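Local coordinates for putative succinylglutamate desuccinylase / aspartoacylase (Shewanella amazonensis, PDB 3FMC), which is probably a zinc-dependent hydrolase of the succinylglutamate desuccinylase / aspartoacylase family, thought to act on ester bonds, at residues R188-T199 with K360-L368; V309-L320 with L332-P343. All coordinates share one frame; numbering follows the deposited sequence.

Interaction 1. Residues R188-T199 with K360-L368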
# COMPACT_ATOMS: atom_id res chain seq x y z
N ARG C 188 14.24 -13.14 -35.29
CA ARG C 188 15.46 -12.48 -34.85
C ARG C 188 15.80 -11.23 -35.68
O ARG C 188 16.31 -10.23 -35.16
CB ARG C 188 16.60 -13.49 -34.90
CG ARG C 188 17.94 -12.85 -34.66
CD ARG C 188 19.00 -13.89 -34.48
NE ARG C 188 20.29 -13.27 -34.65
CZ ARG C 188 21.44 -13.84 -34.32
NH1 ARG C 188 21.43 -15.06 -33.77
NH2 ARG C 188 22.59 -13.18 -34.54
N SER C 189 15.42 -11.23 -36.96
CA SER C 189 15.67 -10.09 -37.81
C SER C 189 15.01 -8.81 -37.36
O SER C 189 15.49 -7.71 -37.69
CB SER C 189 15.24 -10.39 -39.25
OG SER C 189 13.85 -10.67 -39.30
N ALA C 190 13.90 -8.90 -36.60
CA ALA C 190 13.18 -7.69 -36.22
C ALA C 190 14.05 -6.70 -35.45
O ALA C 190 13.87 -5.49 -35.56
CB ALA C 190 11.89 -8.04 -35.40
N ALA C 191 14.96 -7.22 -34.63
CA ALA C 191 15.82 -6.38 -33.82
C ALA C 191 16.67 -5.43 -34.65
O ALA C 191 17.00 -4.36 -34.19
CB ALA C 191 16.71 -7.25 -32.88
N GLN C 192 16.98 -5.81 -35.88
CA GLN C 192 17.79 -4.98 -36.78
C GLN C 192 17.10 -3.68 -37.20
O GLN C 192 17.78 -2.77 -37.64
CB GLN C 192 18.19 -5.76 -38.05
CG GLN C 192 19.03 -7.00 -37.80
CD GLN C 192 20.38 -6.69 -37.18
OE1 GLN C 192 21.08 -5.77 -37.59
NE2 GLN C 192 20.77 -7.49 -36.18
N TYR C 193 15.77 -3.57 -37.02
CA TYR C 193 14.99 -2.40 -37.48
C TYR C 193 14.69 -1.39 -36.41
O TYR C 193 14.63 -0.17 -36.67
CB TYR C 193 13.73 -2.88 -38.22
CG TYR C 193 14.11 -3.76 -39.37
CD1 TYR C 193 14.58 -3.23 -40.58
CD2 TYR C 193 14.09 -5.13 -39.24
CE1 TYR C 193 14.99 -4.05 -41.61
CE2 TYR C 193 14.48 -5.95 -40.27
CZ TYR C 193 14.93 -5.40 -41.46
OH TYR C 193 15.31 -6.29 -42.46
N PHE C 194 14.49 -1.86 -35.17
CA PHE C 194 14.25 -0.95 -34.06
C PHE C 194 15.57 -0.27 -33.63
O PHE C 194 16.65 -0.69 -34.06
CB PHE C 194 13.60 -1.69 -32.88
CG PHE C 194 12.25 -2.29 -33.21
CD1 PHE C 194 11.09 -1.53 -33.08
CD2 PHE C 194 12.13 -3.59 -33.64
CE1 PHE C 194 9.85 -2.08 -33.40
CE2 PHE C 194 10.88 -4.14 -33.94
CZ PHE C 194 9.76 -3.38 -33.80
N SER C 195 15.45 0.78 -32.83
CA SER C 195 16.57 1.55 -32.27
C SER C 195 16.81 1.12 -30.79
O SER C 195 16.80 1.94 -29.86
CB SER C 195 16.24 3.03 -32.35
OG SER C 195 16.04 3.39 -33.72
N ILE C 196 17.05 -0.18 -30.64
CA ILE C 196 17.20 -0.80 -29.33
C ILE C 196 18.50 -1.61 -29.28
O ILE C 196 18.65 -2.62 -29.99
CB ILE C 196 15.96 -1.66 -29.02
CG1 ILE C 196 14.70 -0.75 -29.05
CG2 ILE C 196 16.13 -2.31 -27.62
CD1 ILE C 196 13.34 -1.44 -28.87
N PRO C 197 19.43 -1.19 -28.40
CA PRO C 197 20.76 -1.81 -28.33
C PRO C 197 20.80 -3.25 -27.82
O PRO C 197 21.70 -3.99 -28.18
CB PRO C 197 21.54 -0.84 -27.42
CG PRO C 197 20.52 -0.21 -26.53
CD PRO C 197 19.26 -0.12 -27.40
N TYR C 198 19.82 -3.67 -27.00
CA TYR C 198 19.85 -5.01 -26.38
C TYR C 198 18.57 -5.77 -26.55
O TYR C 198 17.48 -5.28 -26.22
CB TYR C 198 20.22 -4.85 -24.89
CG TYR C 198 21.64 -4.33 -24.71
CD1 TYR C 198 22.73 -5.19 -24.93
CD2 TYR C 198 21.91 -3.02 -24.42
CE1 TYR C 198 24.03 -4.73 -24.83
CE2 TYR C 198 23.23 -2.57 -24.28
CZ TYR C 198 24.27 -3.44 -24.51
OH TYR C 198 25.60 -3.05 -24.39
N THR C 199 18.68 -6.99 -27.06
CA THR C 199 17.51 -7.81 -27.35
C THR C 199 17.59 -9.19 -26.66
O THR C 199 18.61 -9.86 -26.70
CB THR C 199 17.32 -8.02 -28.88
OG1 THR C 199 17.22 -6.71 -29.59
CG2 THR C 199 16.11 -8.91 -29.15
N LYS C 360 18.87 -6.93 -13.20
CA LYS C 360 18.76 -7.97 -14.22
C LYS C 360 19.91 -7.71 -15.22
O LYS C 360 20.16 -6.56 -15.63
CB LYS C 360 17.41 -8.05 -14.88
CG LYS C 360 16.32 -8.56 -13.93
CD LYS C 360 15.05 -8.74 -14.74
CE LYS C 360 13.94 -9.11 -13.91
NZ LYS C 360 12.84 -9.45 -14.85
N VAL C 361 20.63 -8.78 -15.54
CA VAL C 361 21.84 -8.74 -16.33
C VAL C 361 21.83 -9.73 -17.48
O VAL C 361 21.58 -10.91 -17.29
CB VAL C 361 23.06 -9.07 -15.40
CG1 VAL C 361 24.39 -8.99 -16.18
CG2 VAL C 361 23.06 -8.13 -14.21
N MSE C 362 22.07 -9.25 -18.72
CA MSE C 362 22.22 -10.18 -19.84
C MSE C 362 23.65 -10.70 -19.80
O MSE C 362 24.60 -9.92 -19.64
CB MSE C 362 22.01 -9.47 -21.20
CG MSE C 362 20.63 -8.98 -21.34
SE MSE C 362 20.33 -8.28 -23.15
CE MSE C 362 18.52 -7.62 -22.93
N THR C 363 23.78 -12.01 -19.87
CA THR C 363 25.05 -12.67 -19.91
C THR C 363 25.14 -13.43 -21.26
O THR C 363 24.12 -13.64 -21.97
CB THR C 363 25.23 -13.67 -18.74
OG1 THR C 363 24.31 -14.77 -18.89
CG2 THR C 363 25.01 -12.95 -17.40
N LYS C 364 26.36 -13.85 -21.60
CA LYS C 364 26.59 -14.61 -22.86
C LYS C 364 25.99 -13.82 -24.05
O LYS C 364 25.34 -14.36 -24.96
CB LYS C 364 26.04 -16.02 -22.75
CG LYS C 364 26.74 -16.80 -21.59
CD LYS C 364 26.00 -18.09 -21.32
CE LYS C 364 26.75 -19.03 -20.37
NZ LYS C 364 27.42 -18.23 -19.33
N VAL C 365 26.30 -12.54 -24.04
CA VAL C 365 25.82 -11.59 -25.03
C VAL C 365 26.62 -11.67 -26.32
O VAL C 365 27.84 -11.87 -26.30
CB VAL C 365 25.86 -10.17 -24.45
CG1 VAL C 365 25.54 -9.13 -25.51
CG2 VAL C 365 24.90 -10.06 -23.22
N PHE C 366 25.94 -11.52 -27.45
CA PHE C 366 26.63 -11.50 -28.73
C PHE C 366 26.04 -10.46 -29.64
O PHE C 366 24.91 -10.02 -29.44
CB PHE C 366 26.52 -12.86 -29.37
CG PHE C 366 25.15 -13.33 -29.53
CD1 PHE C 366 24.47 -13.13 -30.75
CD2 PHE C 366 24.51 -14.06 -28.52
CE1 PHE C 366 23.16 -13.64 -30.91
CE2 PHE C 366 23.19 -14.55 -28.68
CZ PHE C 366 22.53 -14.34 -29.89
N GLU C 367 26.81 -10.03 -30.62
CA GLU C 367 26.31 -9.04 -31.58
C GLU C 367 25.31 -9.73 -32.52
O GLU C 367 25.53 -10.86 -33.00
CB GLU C 367 27.45 -8.36 -32.34
CG GLU C 367 26.95 -7.34 -33.33
CD GLU C 367 28.06 -6.47 -33.88
OE1 GLU C 367 29.25 -6.84 -33.71
OE2 GLU C 367 27.74 -5.40 -34.44
N LEU C 368 24.18 -9.09 -32.74
CA LEU C 368 23.15 -9.71 -33.58
C LEU C 368 23.54 -9.50 -35.03
O LEU C 368 24.13 -8.48 -35.36
CB LEU C 368 21.76 -9.11 -33.32
CG LEU C 368 21.10 -9.49 -31.98
CD1 LEU C 368 19.79 -8.71 -31.89
CD2 LEU C 368 20.88 -10.98 -31.80
OXT LEU C 368 23.26 -10.34 -35.87
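Arg188 reaches out to the C-terminal carboxylate of Leu368 and ties the end of the chain down by a salt bridge. Its NH2 bonds OXT at 3.2 Å with an N-H...O angle of 161°, and the oxygen sits at the edge of the guanidinium, almost exactly in its plane. The arm gets there fully extended: CG stands anti to the backbone N, and the chain stays straight as far as NE.

The same guanidinium also serves as a flat surface. Leu368 CD2 lies over one of its faces, towards the rim, 3.7 Å from Arg188 NE, and Phe366 contributes CE1 at 3.6 Å from Arg188 NH1. The two planes are inclined by 46°, so this is oblique packing and not a parallel stack.

Packing contacts take up the rest of the leucine. Leu368 CD1 presses on Ala191 CB at 3.5 Å and meets Thr199 CB at 4.0 Å. Gln192, bent at chi2 (-64°), brings NE2 to 3.4 Å from Leu368 CB. A separate patch joins strand 198-202 to strand 357-363 by side chains: the straight selenomethionine chain of Met362 puts CE 3.8 Å from Tyr198 CB. Its SE stands 5.3 Å from the centroid of the Tyr198 ring, an oblique Met-aromatic contact. Ile344 touches both of these side chains, and Leu181 lies against Ala191 and Thr199.

Strand 283-286 lies between the two partners, pairing in parallel with 198-202 and antiparallel with 366-367. The contact is therefore the docking of a C-terminal strand and its terminal carboxylate onto the family's catalytic domain, with Arg188 meeting the last residue by its edge and by one face.

Interaction 2. Residues V309-L320 with L332-P343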
# COMPACT_ATOMS: atom_id res chain seq x y z
N VAL C 309 25.56 -0.63 -20.11
CA VAL C 309 27.03 -0.54 -20.24
C VAL C 309 27.63 -1.90 -19.82
O VAL C 309 27.48 -2.33 -18.68
CB VAL C 309 27.61 0.59 -19.38
CG1 VAL C 309 29.15 0.65 -19.51
CG2 VAL C 309 26.98 1.89 -19.74
N PRO C 310 28.28 -2.60 -20.76
CA PRO C 310 28.87 -3.89 -20.42
C PRO C 310 29.87 -3.80 -19.30
O PRO C 310 30.55 -2.77 -19.15
CB PRO C 310 29.58 -4.29 -21.69
CG PRO C 310 28.75 -3.63 -22.78
CD PRO C 310 28.47 -2.29 -22.20
N MSE C 311 29.95 -4.85 -18.50
CA MSE C 311 30.91 -4.89 -17.41
C MSE C 311 31.42 -6.28 -17.25
O MSE C 311 30.96 -7.25 -17.92
CB MSE C 311 30.35 -4.30 -16.09
CG MSE C 311 29.02 -4.64 -15.76
SE MSE C 311 28.29 -3.80 -14.09
CE MSE C 311 29.58 -4.50 -12.84
N LYS C 312 32.45 -6.37 -16.43
CA LYS C 312 33.10 -7.64 -16.22
C LYS C 312 32.81 -8.12 -14.83
O LYS C 312 32.41 -7.35 -13.96
CB LYS C 312 34.61 -7.53 -16.45
CG LYS C 312 34.96 -7.07 -17.85
CD LYS C 312 36.42 -7.31 -18.20
CE LYS C 312 37.39 -6.68 -17.17
NZ LYS C 312 38.84 -6.77 -17.59
N ALA C 313 33.08 -9.38 -14.51
CA ALA C 313 32.86 -9.88 -13.14
C ALA C 313 33.65 -9.14 -12.04
O ALA C 313 33.26 -9.11 -10.88
CB ALA C 313 33.21 -11.35 -13.07
N THR C 314 34.77 -8.55 -12.43
CA THR C 314 35.67 -7.90 -11.50
C THR C 314 35.27 -6.47 -11.23
O THR C 314 35.86 -5.79 -10.39
CB THR C 314 37.08 -7.91 -12.09
OG1 THR C 314 37.02 -7.36 -13.41
CG2 THR C 314 37.59 -9.32 -12.18
N ASP C 315 34.23 -6.03 -11.94
CA ASP C 315 33.74 -4.68 -11.77
C ASP C 315 32.71 -4.61 -10.63
O ASP C 315 31.90 -5.51 -10.45
CB ASP C 315 33.08 -4.14 -13.05
CG ASP C 315 34.05 -3.98 -14.22
OD1 ASP C 315 35.26 -3.79 -13.96
OD2 ASP C 315 33.57 -3.99 -15.39
N PRO C 316 32.77 -3.52 -9.86
CA PRO C 316 31.81 -3.14 -8.83
C PRO C 316 30.41 -2.87 -9.38
O PRO C 316 30.24 -2.05 -10.29
CB PRO C 316 32.39 -1.85 -8.27
CG PRO C 316 33.78 -1.91 -8.59
CD PRO C 316 33.84 -2.52 -9.95
N LEU C 317 29.43 -3.55 -8.81
CA LEU C 317 28.06 -3.39 -9.20
C LEU C 317 27.39 -2.31 -8.32
O LEU C 317 26.71 -1.42 -8.84
CB LEU C 317 27.36 -4.73 -9.08
CG LEU C 317 26.03 -4.90 -9.72
CD1 LEU C 317 26.16 -4.70 -11.24
CD2 LEU C 317 25.48 -6.29 -9.34
N VAL C 318 27.57 -2.41 -6.99
CA VAL C 318 27.04 -1.43 -6.05
C VAL C 318 27.95 -1.32 -4.82
O VAL C 318 28.72 -2.24 -4.50
CB VAL C 318 25.59 -1.76 -5.48
CG1 VAL C 318 24.58 -2.20 -6.57
CG2 VAL C 318 25.62 -2.81 -4.34
N ASN C 319 27.84 -0.19 -4.16
CA ASN C 319 28.36 -0.03 -2.81
C ASN C 319 27.16 -0.30 -1.90
O ASN C 319 26.07 0.19 -2.16
CB ASN C 319 28.90 1.32 -2.56
CG ASN C 319 30.25 1.52 -3.22
OD1 ASN C 319 31.05 0.60 -3.26
ND2 ASN C 319 30.47 2.69 -3.78
N LEU C 320 27.40 -1.10 -0.88
CA LEU C 320 26.40 -1.47 0.12
C LEU C 320 26.85 -0.81 1.45
O LEU C 320 27.86 -1.17 2.04
CB LEU C 320 26.27 -2.98 0.22
CG LEU C 320 25.14 -3.50 1.12
CD1 LEU C 320 23.79 -3.16 0.50
CD2 LEU C 320 25.29 -5.00 1.41
N LEU C 332 30.77 -0.62 4.87
CA LEU C 332 30.66 -0.27 3.44
C LEU C 332 31.39 -1.34 2.68
O LEU C 332 32.59 -1.49 2.86
CB LEU C 332 31.29 1.09 3.15
CG LEU C 332 31.28 1.62 1.70
CD1 LEU C 332 29.87 1.90 1.24
CD2 LEU C 332 32.09 2.90 1.58
N THR C 333 30.66 -2.09 1.86
CA THR C 333 31.24 -3.17 1.05
C THR C 333 30.85 -3.02 -0.41
O THR C 333 29.93 -2.28 -0.75
CB THR C 333 30.83 -4.55 1.63
OG1 THR C 333 29.41 -4.68 1.66
CG2 THR C 333 31.32 -4.66 3.10
N VAL C 334 31.57 -3.72 -1.28
CA VAL C 334 31.30 -3.66 -2.73
C VAL C 334 30.74 -5.00 -3.13
O VAL C 334 31.28 -6.03 -2.76
CB VAL C 334 32.58 -3.41 -3.55
CG1 VAL C 334 32.28 -3.38 -5.02
CG2 VAL C 334 33.19 -2.10 -3.12
N LEU C 335 29.60 -5.00 -3.81
CA LEU C 335 29.04 -6.22 -4.35
C LEU C 335 29.42 -6.22 -5.83
O LEU C 335 29.38 -5.17 -6.50
CB LEU C 335 27.53 -6.27 -4.20
CG LEU C 335 26.94 -6.00 -2.82
CD1 LEU C 335 25.45 -6.23 -2.86
CD2 LEU C 335 27.61 -6.88 -1.77
N ARG C 336 29.75 -7.40 -6.33
CA ARG C 336 30.18 -7.59 -7.71
C ARG C 336 29.38 -8.62 -8.45
O ARG C 336 28.82 -9.52 -7.85
CB ARG C 336 31.65 -8.02 -7.73
CG ARG C 336 32.58 -7.03 -7.08
CD ARG C 336 33.96 -7.62 -6.82
NE ARG C 336 34.71 -6.72 -5.93
CZ ARG C 336 35.24 -5.58 -6.32
NH1 ARG C 336 35.13 -5.17 -7.56
NH2 ARG C 336 35.87 -4.81 -5.45
N LEU C 337 29.24 -8.45 -9.76
CA LEU C 337 28.51 -9.45 -10.55
C LEU C 337 29.36 -10.70 -10.66
O LEU C 337 30.58 -10.63 -10.74
CB LEU C 337 28.13 -9.02 -11.96
CG LEU C 337 26.88 -8.18 -12.24
CD1 LEU C 337 26.51 -8.50 -13.67
CD2 LEU C 337 25.70 -8.49 -11.35
N PRO C 338 28.70 -11.85 -10.63
CA PRO C 338 29.34 -13.16 -10.71
C PRO C 338 29.90 -13.49 -12.08
O PRO C 338 30.78 -14.33 -12.19
CB PRO C 338 28.20 -14.12 -10.41
CG PRO C 338 27.18 -13.30 -9.75
CD PRO C 338 27.26 -12.00 -10.40
N GLU C 339 29.38 -12.84 -13.11
CA GLU C 339 29.79 -13.14 -14.46
C GLU C 339 29.77 -11.86 -15.29
O GLU C 339 29.04 -10.93 -14.96
CB GLU C 339 28.82 -14.17 -15.05
CG GLU C 339 29.19 -14.70 -16.41
CD GLU C 339 28.23 -15.75 -16.92
OE1 GLU C 339 27.26 -16.09 -16.21
OE2 GLU C 339 28.46 -16.25 -18.04
N ASP C 340 30.58 -11.83 -16.35
CA ASP C 340 30.60 -10.71 -17.28
C ASP C 340 29.19 -10.65 -17.91
O ASP C 340 28.57 -11.68 -18.18
CB ASP C 340 31.56 -10.93 -18.43
CG ASP C 340 33.04 -10.99 -17.99
OD1 ASP C 340 33.37 -10.79 -16.80
OD2 ASP C 340 33.83 -11.26 -18.91
N GLY C 341 28.71 -9.45 -18.13
CA GLY C 341 27.41 -9.27 -18.73
C GLY C 341 27.10 -7.81 -18.87
O GLY C 341 27.97 -6.94 -18.63
N VAL C 342 25.86 -7.55 -19.28
CA VAL C 342 25.35 -6.19 -19.46
C VAL C 342 24.16 -5.94 -18.52
O VAL C 342 23.11 -6.51 -18.75
CB VAL C 342 24.85 -5.93 -20.91
CG1 VAL C 342 24.40 -4.48 -21.04
CG2 VAL C 342 25.98 -6.16 -21.93
N PRO C 343 24.35 -5.13 -17.49
CA PRO C 343 23.22 -4.77 -16.61
C PRO C 343 22.20 -4.00 -17.44
O PRO C 343 22.56 -3.03 -18.13
CB PRO C 343 23.88 -3.90 -15.53
CG PRO C 343 25.11 -3.44 -16.11
CD PRO C 343 25.60 -4.51 -17.04
O HOH W 1 28.11 -3.47 3.73
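Leu335 O is gripped by two successive amides, Leu317 N at 2.8 Å and, more weakly, Val318 N at 3.3 Å from the same oxygen. The first donor approaches in the carbonyl plane. Leu335 N returns a bond to Val318 O, and farther along Leu320 and Thr333 exchange a pair of backbone bonds. Leu320 O takes a second bond besides that from Thr333 N: a water donates to it and accepts from Thr333 OG1 at 2.7 Å.

Two residues facing one make this a classic beta bulge, set in the antiparallel hairpin of strands 316-321 and 332-336; the axes of 316-320 and 332-336 run 161° apart. Within the bulge, Val318 and Leu335 point to the same face of the sheet, where Val318 CG2 lies 3.7 Å from Leu335 CD1. On the other face Val334 CG2 comes alongside Asn319 OD1; the amide nitrogen of Asn319 is held by Glu302. Val334 CG1 packs 3.6 Å from Pro316 CB and also sits over the centre of the Arg336 guanidinium.

Leu317, with CG anti to the backbone N (chi1 -166°), turns its branched end towards Phe293 and Tyr359. Cutting it back to an alanine would probably open a gap beside those two rings. Leu337 N is buried here with no partner.

Beyond a type I turn from Lys312 to Asp315, the chains meet again in a single bridge, with Met311 N bonded to Gly341 O at 2.9 Å and the reverse bond longer. Beside it Asp340 OD1 accepts from Ala313 N at 2.7 Å, on its anti side, in one of the two deposited conformers of Ala313. Met311, a selenomethionine whose CG lies between the backbone N and the carbonyl carbon (chi1 42°), lays SE 3.8 Å from Pro343 CG.

In the fold
The two contacts are centred 21 Å apart, and interaction 2 is nested along the chain inside the loop closed by interaction 1: 188-199, then 309-320 and 332-343, and finally 360-368. They adjoin through neighbouring antiparallel strands, 341-346 and 357-363, where Met362 O and Val342 N probably form a hydrogen bond and Val361 packs on Leu337. Lys364 and Glu339 add a salt bridge. Interaction 2 lies farther from the chain centre (about 27 Å against 14 Å, centre to centre), outward of the strands that interaction 1 sets beside the catalytic domain. Trp146 of the second subunit packs against Val361 and Leu337 alike, so both interactions also touch that subunit, through 332-343 and 360-368.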